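Local atomic coordinates of iron Transport-associated domain protein (Bacillus anthracis, PDB entry 4H8Q), a protein that binds heme in a NEAT domain of the anthrax hemophore IsdX2, whose NEAT domains extract heme from methemoglobin. Residues 34-39 with 56-61; 74-79 with 88-93; 101-106 with 120-125. The protein carries 1 engineered substitution. All blocks are in the same frame, centred on the assembly; numbering follows the deposited sequence.

How the contacts relate
The three contacts illustrate how one antiparallel, immunoglobulin-like beta sandwich treats its sheet and its loops differently. Contacts 2 and 3 each join the two strands of a hairpin with backbone ladders, more bent in contact 2, whereas contact 1 ties two loops together through a single bridge, a lysine and a water. Contact 3 is the most buried; contacts 1 and 2 are part interior, part surface, with valines and a lysine near solvent in contact 2. F92 of contact 2 packs against L101, I122 and F124 of contact 3, and R88 reaches S59 of contact 1. Contacts 1 and 3 do not touch, yet both meet the heme, the first with aromatic rings, the second with valines.

Contact 1. Residues 34-39 with 56-61; sequences NTYVVS and LKNSEW. Engineered in segment 34-39: T35 (natural residue Gln). With HEM (protoporphyrin IX containing Fe), chain B.
Y36 and N58 form the tight end of this contact, where the amide oxygen N58 OD1 stands at the edge of the phenol ring, near its plane, 3.3 Å from Y36 CE1. The amide is turned 77° from the ring, so the two groups do not stack. Y36 CG lies anti to its own carbonyl carbon (chi1 -63°), and this carries the ring to the edge of the porphyrin: HEM CMC sits 3.4 Å above the plane of the Y36 ring, over its centre. The opposite face takes the methyl of T35, an engineered residue in place of glutamine. N58 also lays ND2 over a face of the W61 indole, toward its rim, and so bridges two aromatic residues of the heme pocket.

The other end is more polar and nearer solvent, with T35 exposed and a water in the link. K57 N donates to Y36 O at 2.8 Å, almost straight (167°). The K57 chain bends twice and crosses V38, with K57 CD 3.7 Å from V38 CG2. K57 NZ donates to T35 O at 3.2 Å and to a water that in turn bonds V37 O. V37 turns inward onto F20 and V22. Three successive carbonyls, of T35, Y36 and V37, are thus met by NZ, by K57 N and through water, consistent with K57 holding the loop that carries Y36.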
loop_
_atom_site.group_PDB
_atom_site.type_symbol
_atom_site.label_atom_id
_atom_site.label_comp_id
_atom_site.label_asym_id
_atom_site.label_seq_id
_atom_site.Cartn_x
_atom_site.Cartn_y
_atom_site.Cartn_z
ATOM N N ASN A 34 8.269 4.457 -0.810
ATOM C CA ASN A 34 7.404 5.544 -0.398
ATOM C C ASN A 34 7.221 6.575 -1.510
ATOM O O ASN A 34 6.214 7.289 -1.561
ATOM C CB ASN A 34 7.960 6.207 0.857
ATOM C CG ASN A 34 6.944 7.068 1.548
ATOM O OD1 ASN A 34 5.947 6.572 2.085
ATOM N ND2 ASN A 34 7.189 8.374 1.550
ATOM N N THR A 35 8.206 6.639 -2.397
ATOM C CA THR A 35 8.190 7.551 -3.535
ATOM C C THR A 35 7.084 7.205 -4.537
ATOM O O THR A 35 6.629 8.063 -5.305
ATOM C CB THR A 35 9.559 7.473 -4.259
ATOM O OG1 THR A 35 10.578 8.033 -3.413
ATOM C CG2 THR A 35 9.538 8.206 -5.585
ATOM N N TYR A 36 6.649 5.949 -4.505
ATOM C CA TYR A 36 5.785 5.392 -5.546
ATOM C C TYR A 36 4.373 5.110 -5.061
ATOM O O TYR A 36 3.623 4.379 -5.701
ATOM C CB TYR A 36 6.407 4.117 -6.117
ATOM C CG TYR A 36 7.727 4.395 -6.790
ATOM C CD1 TYR A 36 7.767 4.882 -8.085
ATOM C CD2 TYR A 36 8.926 4.215 -6.114
ATOM C CE1 TYR A 36 8.971 5.162 -8.705
ATOM C CE2 TYR A 36 10.137 4.490 -6.722
ATOM C CZ TYR A 36 10.149 4.968 -8.019
ATOM O OH TYR A 36 11.344 5.256 -8.634
ATOM N N VAL A 37 4.017 5.682 -3.918
ATOM C CA VAL A 37 2.652 5.590 -3.424
ATOM C C VAL A 37 2.116 6.991 -3.174
ATOM O O VAL A 37 2.882 7.939 -2.971
ATOM C CB VAL A 37 2.575 4.795 -2.105
ATOM C CG1 VAL A 37 3.174 3.425 -2.287
ATOM C CG2 VAL A 37 3.284 5.553 -0.979
ATOM N N VAL A 38 0.797 7.130 -3.200
ATOM C CA VAL A 38 0.183 8.409 -2.893
ATOM C C VAL A 38 -0.379 8.416 -1.479
ATOM O O VAL A 38 -1.159 7.549 -1.108
ATOM C CB VAL A 38 -0.945 8.738 -3.873
ATOM C CG1 VAL A 38 -1.649 10.026 -3.451
ATOM C CG2 VAL A 38 -0.402 8.833 -5.289
ATOM N N SER A 39 0.045 9.383 -0.672
ATOM C CA SER A 39 -0.565 9.589 0.635
ATOM C C SER A 39 -1.237 10.962 0.592
ATOM O O SER A 39 -0.667 11.896 0.034
ATOM C CB SER A 39 0.506 9.546 1.732
ATOM O OG SER A 39 -0.045 9.843 3.002
ATOM N N LEU A 56 -0.843 3.403 -6.491
ATOM C CA LEU A 56 0.547 3.114 -6.836
ATOM C C LEU A 56 0.933 3.908 -8.075
ATOM O O LEU A 56 0.208 3.901 -9.081
ATOM C CB LEU A 56 0.716 1.626 -7.134
ATOM C CG LEU A 56 0.350 0.642 -6.021
ATOM C CD1 LEU A 56 0.470 -0.793 -6.485
ATOM C CD2 LEU A 56 1.240 0.873 -4.816
ATOM N N LYS A 57 2.068 4.595 -8.000
ATOM C CA LYS A 57 2.624 5.291 -9.154
ATOM C C LYS A 57 3.611 4.382 -9.881
ATOM O O LYS A 57 4.007 3.348 -9.352
ATOM C CB LYS A 57 3.290 6.589 -8.706
ATOM C CG LYS A 57 2.287 7.579 -8.113
ATOM C CD LYS A 57 2.848 8.349 -6.929
ATOM C CE LYS A 57 3.875 9.362 -7.345
ATOM N NZ LYS A 57 4.328 10.171 -6.173
ATOM N N ASN A 58 3.990 4.756 -11.100
ATOM C CA ASN A 58 4.795 3.876 -11.950
ATOM C C ASN A 58 4.272 2.449 -11.941
ATOM O O ASN A 58 5.031 1.486 -11.781
ATOM C CB ASN A 58 6.268 3.929 -11.541
ATOM C CG ASN A 58 6.921 5.236 -11.933
ATOM O OD1 ASN A 58 6.956 6.184 -11.151
ATOM N ND2 ASN A 58 7.411 5.302 -13.161
ATOM N N SER A 59 2.961 2.319 -12.133
ATOM C CA SER A 59 2.268 1.041 -11.999
ATOM C C SER A 59 2.903 -0.083 -12.820
ATOM O O SER A 59 3.027 -1.216 -12.354
ATOM C CB SER A 59 0.791 1.211 -12.402
ATOM O OG SER A 59 0.098 -0.025 -12.330
ATOM N N GLU A 60 3.293 0.230 -14.050
ATOM C CA GLU A 60 3.884 -0.755 -14.941
ATOM C C GLU A 60 5.104 -1.451 -14.323
ATOM O O GLU A 60 5.384 -2.606 -14.627
ATOM C CB GLU A 60 4.279 -0.060 -16.243
ATOM C CG GLU A 60 5.059 -0.897 -17.221
ATOM C CD GLU A 60 5.470 -0.083 -18.439
ATOM O OE1 GLU A 60 6.634 -0.206 -18.884
ATOM O OE2 GLU A 60 4.625 0.691 -18.943
ATOM N N TRP A 61 5.817 -0.742 -13.454
ATOM C CA TRP A 61 7.014 -1.299 -12.809
ATOM C C TRP A 61 6.692 -2.199 -11.620
ATOM O O TRP A 61 7.491 -3.052 -11.234
ATOM C CB TRP A 61 7.895 -0.166 -12.294
ATOM C CG TRP A 61 8.590 0.609 -13.341
ATOM C CD1 TRP A 61 8.660 0.329 -14.680
ATOM C CD2 TRP A 61 9.327 1.813 -13.139
ATOM N NE1 TRP A 61 9.405 1.293 -15.319
ATOM C CE2 TRP A 61 9.822 2.213 -14.400
ATOM C CE3 TRP A 61 9.616 2.592 -12.017
ATOM C CZ2 TRP A 61 10.594 3.364 -14.561
ATOM C CZ3 TRP A 61 10.380 3.734 -12.180
ATOM C CH2 TRP A 61 10.865 4.108 -13.444
HETATM C CHA HEM B . 16.052 -0.632 -2.660
HETATM C CHB HEM B . 17.222 1.846 -6.666
HETATM C CHC HEM B . 12.608 1.652 -8.203
HETATM C CHD HEM B . 11.315 -0.295 -3.940
HETATM C C1A HEM B . 16.760 0.045 -3.616
HETATM C C2A HEM B . 18.188 0.305 -3.590
HETATM C C3A HEM B . 18.493 0.994 -4.695
HETATM C C4A HEM B . 17.286 1.181 -5.466
HETATM C CMA HEM B . 19.888 1.505 -5.113
HETATM C CAA HEM B . 19.161 -0.121 -2.460
HETATM C CBA HEM B . 18.866 0.695 -1.201
HETATM C CGA HEM B . 19.010 2.184 -1.434
HETATM O O1A HEM B . 20.014 2.608 -2.060
HETATM O O2A HEM B . 18.139 2.973 -0.979
HETATM C C1B HEM B . 16.076 2.025 -7.407
HETATM C C2B HEM B . 15.994 2.774 -8.638
HETATM C C3B HEM B . 14.735 2.729 -9.067
HETATM C C4B HEM B . 13.958 1.940 -8.126
HETATM C CMB HEM B . 17.169 3.518 -9.316
HETATM C CAB HEM B . 14.227 3.410 -10.357
HETATM C CBB HEM B . 12.928 3.420 -10.637
HETATM C C1C HEM B . 11.847 1.136 -7.172
HETATM C C2C HEM B . 10.403 0.989 -7.168
HETATM C C3C HEM B . 10.041 0.450 -5.997
HETATM C C4C HEM B . 11.246 0.234 -5.208
HETATM C CMC HEM B . 9.464 1.378 -8.337
HETATM C CAC HEM B . 8.602 0.113 -5.555
HETATM C CBC HEM B . 8.410 -0.568 -4.426
HETATM C C1D HEM B . 12.469 -0.562 -3.243
HETATM C C2D HEM B . 12.481 -1.197 -1.951
HETATM C C3D HEM B . 13.938 -1.302 -1.550
HETATM C C4D HEM B . 14.681 -0.723 -2.641
HETATM C CMD HEM B . 11.267 -1.666 -1.137
HETATM C CAD HEM B . 14.499 -1.911 -0.252
HETATM C CBD HEM B . 14.960 -0.803 0.682
HETATM C CGD HEM B . 13.841 0.140 1.023
HETATM O O1D HEM B . 12.739 -0.312 1.457
HETATM O O2D HEM B . 14.067 1.369 0.877
HETATM N NA HEM B . 16.245 0.589 -4.770
HETATM N NB HEM B . 14.813 1.528 -7.120
HETATM N NC HEM B . 12.317 0.676 -5.956
HETATM N ND HEM B . 13.785 -0.295 -3.625
HETATM FE FE HEM B . 14.325 0.416 -5.464
HETATM O O HOH W 1 4.345 10.192 -3.524
#

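Contact 2. Residues 74-79 with 88-93; sequences ADAKVV and RVVEFE
A76 presses its methyl into the neighbouring strand, with A76 CB 3.8 Å from V90 CB and 4.2 Å from F92 CD2. Next to it K77 and E91 form a hydrogen-bonded antiparallel pair: K77 N reaches E91 O at 3.1 Å, a bent bond (136°), and E91 N returns to K77 O at 2.8 Å. V78 and V90 follow as a non-hydrogen-bonded pair, and V79 N closes on V89 O at 2.9 Å. CA-H groups of V90 and V78 add weaker contacts to K77 O and V89 O.

On the face of K77 and E91 the two chains run side by side, pointing the same way, yet K77 NZ stays 6.0 Å from E91 OE1 and no salt bridge forms; the lysine bends at its end and NZ makes a weak bond to V78 O. V79 contributes both branches: V79 CG2 meets V89 CG1 at 3.6 Å, while CG1 crosses the E91 chain at CB. On the other face V78 touches the R88 chain at about a right angle. R88 CG stands between the backbone N and the carbonyl carbon (chi1 74°), and the extended chain beyond it delivers the guanidinium to S59 OG and I62 O, its polar partners outside the hairpin.

Further out, F65 packs on both A76 and V90, and F92 touches M54 and T67. The N-to-C directions of 77-79 and 88-93 make 132°, which reflects strong twist. This is the beta hairpin of strands 72-82 and 87-94, part of the antiparallel, immunoglobulin-like beta sandwich of the NEAT domain.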
loop_
_atom_site.group_PDB
_atom_site.type_symbol
_atom_site.label_atom_id
_atom_site.label_comp_id
_atom_site.label_asym_id
_atom_site.label_seq_id
_atom_site.Cartn_x
_atom_site.Cartn_y
_atom_site.Cartn_z
ATOM N N ALA A 74 -1.314 -11.933 0.882
ATOM C CA ALA A 74 -2.288 -12.009 -0.197
ATOM C C ALA A 74 -2.138 -10.840 -1.151
ATOM O O ALA A 74 -1.875 -9.714 -0.724
ATOM C CB ALA A 74 -3.695 -12.021 0.378
ATOM N N ASP A 75 -2.298 -11.111 -2.443
ATOM C CA ASP A 75 -2.293 -10.044 -3.430
ATOM C C ASP A 75 -3.430 -9.064 -3.144
ATOM O O ASP A 75 -4.581 -9.466 -2.946
ATOM C CB ASP A 75 -2.432 -10.605 -4.849
ATOM C CG ASP A 75 -1.272 -11.512 -5.237
ATOM O OD1 ASP A 75 -1.524 -12.689 -5.565
ATOM O OD2 ASP A 75 -0.113 -11.052 -5.226
ATOM N N ALA A 76 -3.114 -7.776 -3.118
ATOM C CA ALA A 76 -4.154 -6.768 -2.957
ATOM C C ALA A 76 -5.003 -6.711 -4.220
ATOM O O ALA A 76 -4.498 -6.859 -5.330
ATOM C CB ALA A 76 -3.539 -5.406 -2.674
ATOM N N LYS A 77 -6.298 -6.479 -4.046
ATOM C CA LYS A 77 -7.208 -6.368 -5.178
ATOM C C LYS A 77 -6.973 -5.097 -5.980
ATOM O O LYS A 77 -6.890 -4.007 -5.416
ATOM C CB LYS A 77 -8.655 -6.377 -4.673
ATOM C CG LYS A 77 -9.672 -6.359 -5.805
ATOM C CD LYS A 77 -11.076 -6.095 -5.284
ATOM C CE LYS A 77 -12.108 -6.315 -6.386
ATOM N NZ LYS A 77 -11.747 -5.615 -7.657
ATOM N N VAL A 78 -6.876 -5.215 -7.302
ATOM C CA VAL A 78 -6.781 -4.020 -8.126
ATOM C C VAL A 78 -8.198 -3.549 -8.428
ATOM O O VAL A 78 -8.959 -4.247 -9.109
ATOM C CB VAL A 78 -6.034 -4.282 -9.437
ATOM C CG1 VAL A 78 -5.969 -3.012 -10.269
ATOM C CG2 VAL A 78 -4.627 -4.808 -9.135
ATOM N N VAL A 79 -8.560 -2.385 -7.905
ATOM C CA VAL A 79 -9.920 -1.870 -8.087
ATOM C C VAL A 79 -10.030 -0.830 -9.196
ATOM O O VAL A 79 -11.131 -0.464 -9.606
ATOM C CB VAL A 79 -10.497 -1.309 -6.771
ATOM C CG1 VAL A 79 -10.678 -2.431 -5.766
ATOM C CG2 VAL A 79 -9.594 -0.219 -6.202
ATOM N N ARG A 88 -2.309 2.764 -10.603
ATOM C CA ARG A 88 -3.434 1.891 -10.316
ATOM C C ARG A 88 -3.784 1.980 -8.844
ATOM O O ARG A 88 -2.982 2.437 -8.040
ATOM C CB ARG A 88 -3.144 0.449 -10.708
ATOM C CG ARG A 88 -2.185 -0.310 -9.788
ATOM C CD ARG A 88 -2.009 -1.701 -10.360
ATOM N NE ARG A 88 -1.189 -2.618 -9.566
ATOM C CZ ARG A 88 0.130 -2.759 -9.718
ATOM N NH1 ARG A 88 0.789 -1.997 -10.581
ATOM N NH2 ARG A 88 0.790 -3.647 -8.990
ATOM N N VAL A 89 -4.998 1.564 -8.507
ATOM C CA VAL A 89 -5.442 1.595 -7.125
ATOM C C VAL A 89 -5.605 0.168 -6.625
ATOM O O VAL A 89 -6.275 -0.659 -7.260
ATOM C CB VAL A 89 -6.779 2.364 -6.973
ATOM C CG1 VAL A 89 -7.226 2.364 -5.500
ATOM C CG2 VAL A 89 -6.621 3.780 -7.476
ATOM N N VAL A 90 -4.976 -0.130 -5.491
ATOM C CA VAL A 90 -5.085 -1.452 -4.880
ATOM C C VAL A 90 -5.817 -1.331 -3.551
ATOM O O VAL A 90 -5.769 -0.288 -2.889
ATOM C CB VAL A 90 -3.703 -2.142 -4.700
ATOM C CG1 VAL A 90 -3.020 -2.341 -6.060
ATOM C CG2 VAL A 90 -2.808 -1.336 -3.759
ATOM N N GLU A 91 -6.509 -2.393 -3.166
ATOM C CA GLU A 91 -7.327 -2.360 -1.961
ATOM C C GLU A 91 -7.012 -3.557 -1.088
ATOM O O GLU A 91 -6.847 -4.671 -1.584
ATOM C CB GLU A 91 -8.799 -2.391 -2.359
ATOM C CG GLU A 91 -9.770 -2.455 -1.210
ATOM C CD GLU A 91 -11.192 -2.653 -1.707
ATOM O OE1 GLU A 91 -11.588 -3.822 -1.934
ATOM O OE2 GLU A 91 -11.899 -1.637 -1.890
ATOM N N PHE A 92 -6.915 -3.321 0.213
ATOM C CA PHE A 92 -6.601 -4.381 1.160
ATOM C C PHE A 92 -7.137 -4.010 2.529
ATOM O O PHE A 92 -7.447 -2.847 2.796
ATOM C CB PHE A 92 -5.085 -4.636 1.230
ATOM C CG PHE A 92 -4.270 -3.400 1.528
ATOM C CD1 PHE A 92 -4.044 -3.005 2.835
ATOM C CD2 PHE A 92 -3.736 -2.636 0.499
ATOM C CE1 PHE A 92 -3.294 -1.873 3.109
ATOM C CE2 PHE A 92 -2.985 -1.505 0.767
ATOM C CZ PHE A 92 -2.768 -1.123 2.078
ATOM N N GLU A 93 -7.249 -5.009 3.392
ATOM C CA GLU A 93 -7.785 -4.813 4.725
ATOM C C GLU A 93 -6.695 -4.403 5.698
ATOM O O GLU A 93 -5.545 -4.847 5.599
ATOM C CB GLU A 93 -8.438 -6.107 5.215
ATOM C CG GLU A 93 -9.935 -6.040 5.374
ATOM C CD GLU A 93 -10.486 -7.278 6.058
ATOM O OE1 GLU A 93 -10.717 -8.288 5.357
ATOM O OE2 GLU A 93 -10.673 -7.242 7.296
#

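Contact 3. Residues 101-106 with 120-125; sequences LNAKVK and VQIQFD. With HEM (protoporphyrin IX containing Fe), chain B.
L101 and I122 face each other as a hydrogen-bonded antiparallel pair in which all four backbone polar atoms find a partner: L101 N gives to I122 O at 2.9 Å and I122 N to L101 O at 2.8 Å. A103 and V120 repeat the scheme, with A103 N to V120 O at 2.8 Å and V120 N to A103 O at 2.9 Å. L101 O accepts a CA-H contact from Q121 as well.

Between these pairs lies the non-hydrogen-bonded pair N102 and Q121, whose amides supply the side-chain polarity. Their planes stand 89° apart, and Q121 NE2 makes only a weak, bent bond (133°) to N102 OD1 at 3.1 Å. The main partners lie outside: Q121, bent at chi2 (81°), accepts from the K26 backbone N at OE1, and N102 ND2 goes to E68 OE1; Q121 NE2 also donates to D25 OD1. Both ends of each amide thus have a partner, that of N102 OD1 being weak.

The other face is apolar. A103 CB meets V120 CG2 at 3.9 Å, L101 comes up to the edge of the F124 ring, and F92 and F20 pack on this layer. On the same face V120 also turns CG1 to HEM CMD, with V120 CG1 3.6 Å from that methyl, and two residues beyond A103, V105 CG1 meets HEM CBC at 3.7 Å. Strands 101-109 and 114-125 thus make the beta hairpin that forms one wall of the NEAT heme pocket.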
loop_
_atom_site.group_PDB
_atom_site.type_symbol
_atom_site.label_atom_id
_atom_site.label_comp_id
_atom_site.label_asym_id
_atom_site.label_seq_id
_atom_site.Cartn_x
_atom_site.Cartn_y
_atom_site.Cartn_z
ATOM N N LEU A 101 1.806 -2.557 9.198
ATOM C CA LEU A 101 1.254 -3.614 8.367
ATOM C C LEU A 101 2.359 -4.118 7.460
ATOM O O LEU A 101 2.986 -3.331 6.753
ATOM C CB LEU A 101 0.095 -3.067 7.532
ATOM C CG LEU A 101 -0.530 -4.030 6.518
ATOM C CD1 LEU A 101 -1.147 -5.265 7.202
ATOM C CD2 LEU A 101 -1.567 -3.301 5.684
ATOM N N ASN A 102 2.630 -5.419 7.503
ATOM C CA ASN A 102 3.643 -5.997 6.631
ATOM C C ASN A 102 3.140 -6.121 5.204
ATOM O O ASN A 102 1.993 -6.502 4.971
ATOM C CB ASN A 102 4.075 -7.370 7.129
ATOM C CG ASN A 102 4.815 -7.303 8.443
ATOM O OD1 ASN A 102 5.635 -6.407 8.665
ATOM N ND2 ASN A 102 4.531 -8.255 9.329
ATOM N N ALA A 103 4.008 -5.806 4.249
ATOM C CA ALA A 103 3.658 -5.935 2.843
ATOM C C ALA A 103 4.865 -6.422 2.057
ATOM O O ALA A 103 5.990 -6.430 2.563
ATOM C CB ALA A 103 3.163 -4.603 2.290
ATOM N N LYS A 104 4.616 -6.848 0.829
ATOM C CA LYS A 104 5.666 -7.321 -0.059
ATOM C C LYS A 104 5.433 -6.674 -1.404
ATOM O O LYS A 104 4.287 -6.435 -1.805
ATOM C CB LYS A 104 5.586 -8.835 -0.226
ATOM C CG LYS A 104 6.004 -9.618 1.013
ATOM C CD LYS A 104 5.693 -11.095 0.854
ATOM C CE LYS A 104 6.255 -11.899 2.018
ATOM N NZ LYS A 104 7.752 -11.838 2.038
ATOM N N VAL A 105 6.519 -6.386 -2.105
ATOM C CA VAL A 105 6.420 -5.760 -3.418
ATOM C C VAL A 105 7.414 -6.421 -4.371
ATOM O O VAL A 105 8.520 -6.792 -3.969
ATOM C CB VAL A 105 6.642 -4.223 -3.332
ATOM C CG1 VAL A 105 8.086 -3.880 -2.891
ATOM C CG2 VAL A 105 6.282 -3.551 -4.649
ATOM N N LYS A 106 7.001 -6.609 -5.624
ATOM C CA LYS A 106 7.906 -7.057 -6.673
ATOM C C LYS A 106 7.998 -5.969 -7.729
ATOM O O LYS A 106 6.985 -5.441 -8.174
ATOM C CB LYS A 106 7.440 -8.371 -7.296
ATOM C CG LYS A 106 8.397 -8.938 -8.333
ATOM C CD LYS A 106 7.960 -10.336 -8.744
ATOM C CE LYS A 106 8.985 -11.020 -9.642
ATOM N NZ LYS A 106 8.881 -10.532 -11.039
ATOM N N VAL A 120 8.324 -4.720 3.036
ATOM C CA VAL A 120 8.241 -3.386 3.615
ATOM C C VAL A 120 7.161 -3.379 4.685
ATOM O O VAL A 120 6.381 -4.336 4.803
ATOM C CB VAL A 120 7.855 -2.328 2.563
ATOM C CG1 VAL A 120 8.932 -2.193 1.514
ATOM C CG2 VAL A 120 6.516 -2.706 1.907
ATOM N N GLN A 121 7.124 -2.307 5.471
ATOM C CA GLN A 121 6.020 -2.081 6.393
ATOM C C GLN A 121 5.287 -0.798 6.050
ATOM O O GLN A 121 5.896 0.196 5.661
ATOM C CB GLN A 121 6.500 -2.014 7.845
ATOM C CG GLN A 121 6.799 -3.370 8.458
ATOM C CD GLN A 121 8.156 -3.888 8.059
ATOM O OE1 GLN A 121 9.166 -3.230 8.303
ATOM N NE2 GLN A 121 8.196 -5.065 7.445
ATOM N N ILE A 122 3.967 -0.823 6.186
ATOM C CA ILE A 122 3.182 0.388 6.043
ATOM C C ILE A 122 2.805 0.884 7.430
ATOM O O ILE A 122 2.279 0.122 8.245
ATOM C CB ILE A 122 1.904 0.129 5.222
ATOM C CG1 ILE A 122 2.286 -0.293 3.802
ATOM C CG2 ILE A 122 1.033 1.382 5.194
ATOM C CD1 ILE A 122 1.140 -0.928 2.993
ATOM N N GLN A 123 3.081 2.154 7.702
ATOM C CA GLN A 123 2.661 2.764 8.960
ATOM C C GLN A 123 1.675 3.878 8.671
ATOM O O GLN A 123 2.023 4.871 8.042
ATOM C CB GLN A 123 3.852 3.316 9.745
ATOM C CG GLN A 123 3.460 3.879 11.102
ATOM C CD GLN A 123 3.783 2.923 12.239
ATOM O OE1 GLN A 123 4.948 2.749 12.603
ATOM N NE2 GLN A 123 2.754 2.290 12.799
ATOM N N PHE A 124 0.439 3.689 9.122
ATOM C CA PHE A 124 -0.587 4.714 9.011
ATOM C C PHE A 124 -0.449 5.683 10.171
ATOM O O PHE A 124 0.053 5.317 11.241
ATOM C CB PHE A 124 -1.983 4.086 9.024
ATOM C CG PHE A 124 -2.195 3.068 7.937
ATOM C CD1 PHE A 124 -2.041 1.722 8.196
ATOM C CD2 PHE A 124 -2.542 3.470 6.653
ATOM C CE1 PHE A 124 -2.220 0.781 7.200
ATOM C CE2 PHE A 124 -2.729 2.533 5.648
ATOM C CZ PHE A 124 -2.571 1.190 5.928
ATOM N N ASP A 125 -0.889 6.921 9.959
ATOM C CA ASP A 125 -0.935 7.903 11.037
ATOM C C ASP A 125 -2.287 8.601 11.036
ATOM O O ASP A 125 -2.446 9.657 10.426
ATOM C CB ASP A 125 0.198 8.922 10.896
ATOM C CG ASP A 125 0.248 9.899 12.058
ATOM O OD1 ASP A 125 -0.636 9.826 12.936
ATOM O OD2 ASP A 125 1.166 10.744 12.086
HETATM C CHA HEM B . 16.052 -0.632 -2.660
HETATM C CHB HEM B . 17.222 1.846 -6.666
HETATM C CHC HEM B . 12.608 1.652 -8.203
HETATM C CHD HEM B . 11.315 -0.295 -3.940
HETATM C C1A HEM B . 16.760 0.045 -3.616
HETATM C C2A HEM B . 18.188 0.305 -3.590
HETATM C C3A HEM B . 18.493 0.994 -4.695
HETATM C C4A HEM B . 17.286 1.181 -5.466
HETATM C CMA HEM B . 19.888 1.505 -5.113
HETATM C CAA HEM B . 19.161 -0.121 -2.460
HETATM C CBA HEM B . 18.866 0.695 -1.201
HETATM C CGA HEM B . 19.010 2.184 -1.434
HETATM O O1A HEM B . 20.014 2.608 -2.060
HETATM O O2A HEM B . 18.139 2.973 -0.979
HETATM C C1B HEM B . 16.076 2.025 -7.407
HETATM C C2B HEM B . 15.994 2.774 -8.638
HETATM C C3B HEM B . 14.735 2.729 -9.067
HETATM C C4B HEM B . 13.958 1.940 -8.126
HETATM C CMB HEM B . 17.169 3.518 -9.316
HETATM C CAB HEM B . 14.227 3.410 -10.357
HETATM C CBB HEM B . 12.928 3.420 -10.637
HETATM C C1C HEM B . 11.847 1.136 -7.172
HETATM C C2C HEM B . 10.403 0.989 -7.168
HETATM C C3C HEM B . 10.041 0.450 -5.997
HETATM C C4C HEM B . 11.246 0.234 -5.208
HETATM C CMC HEM B . 9.464 1.378 -8.337
HETATM C CAC HEM B . 8.602 0.113 -5.555
HETATM C CBC HEM B . 8.410 -0.568 -4.426
HETATM C C1D HEM B . 12.469 -0.562 -3.243
HETATM C C2D HEM B . 12.481 -1.197 -1.951
HETATM C C3D HEM B . 13.938 -1.302 -1.550
HETATM C C4D HEM B . 14.681 -0.723 -2.641
HETATM C CMD HEM B . 11.267 -1.666 -1.137
HETATM C CAD HEM B . 14.499 -1.911 -0.252
HETATM C CBD HEM B . 14.960 -0.803 0.682
HETATM C CGD HEM B . 13.841 0.140 1.023
HETATM O O1D HEM B . 12.739 -0.312 1.457
HETATM O O2D HEM B . 14.067 1.369 0.877
HETATM N NA HEM B . 16.245 0.589 -4.770
HETATM N NB HEM B . 14.813 1.528 -7.120
HETATM N NC HEM B . 12.317 0.676 -5.956
HETATM N ND HEM B . 13.785 -0.295 -3.625
HETATM FE FE HEM B . 14.325 0.416 -5.464
#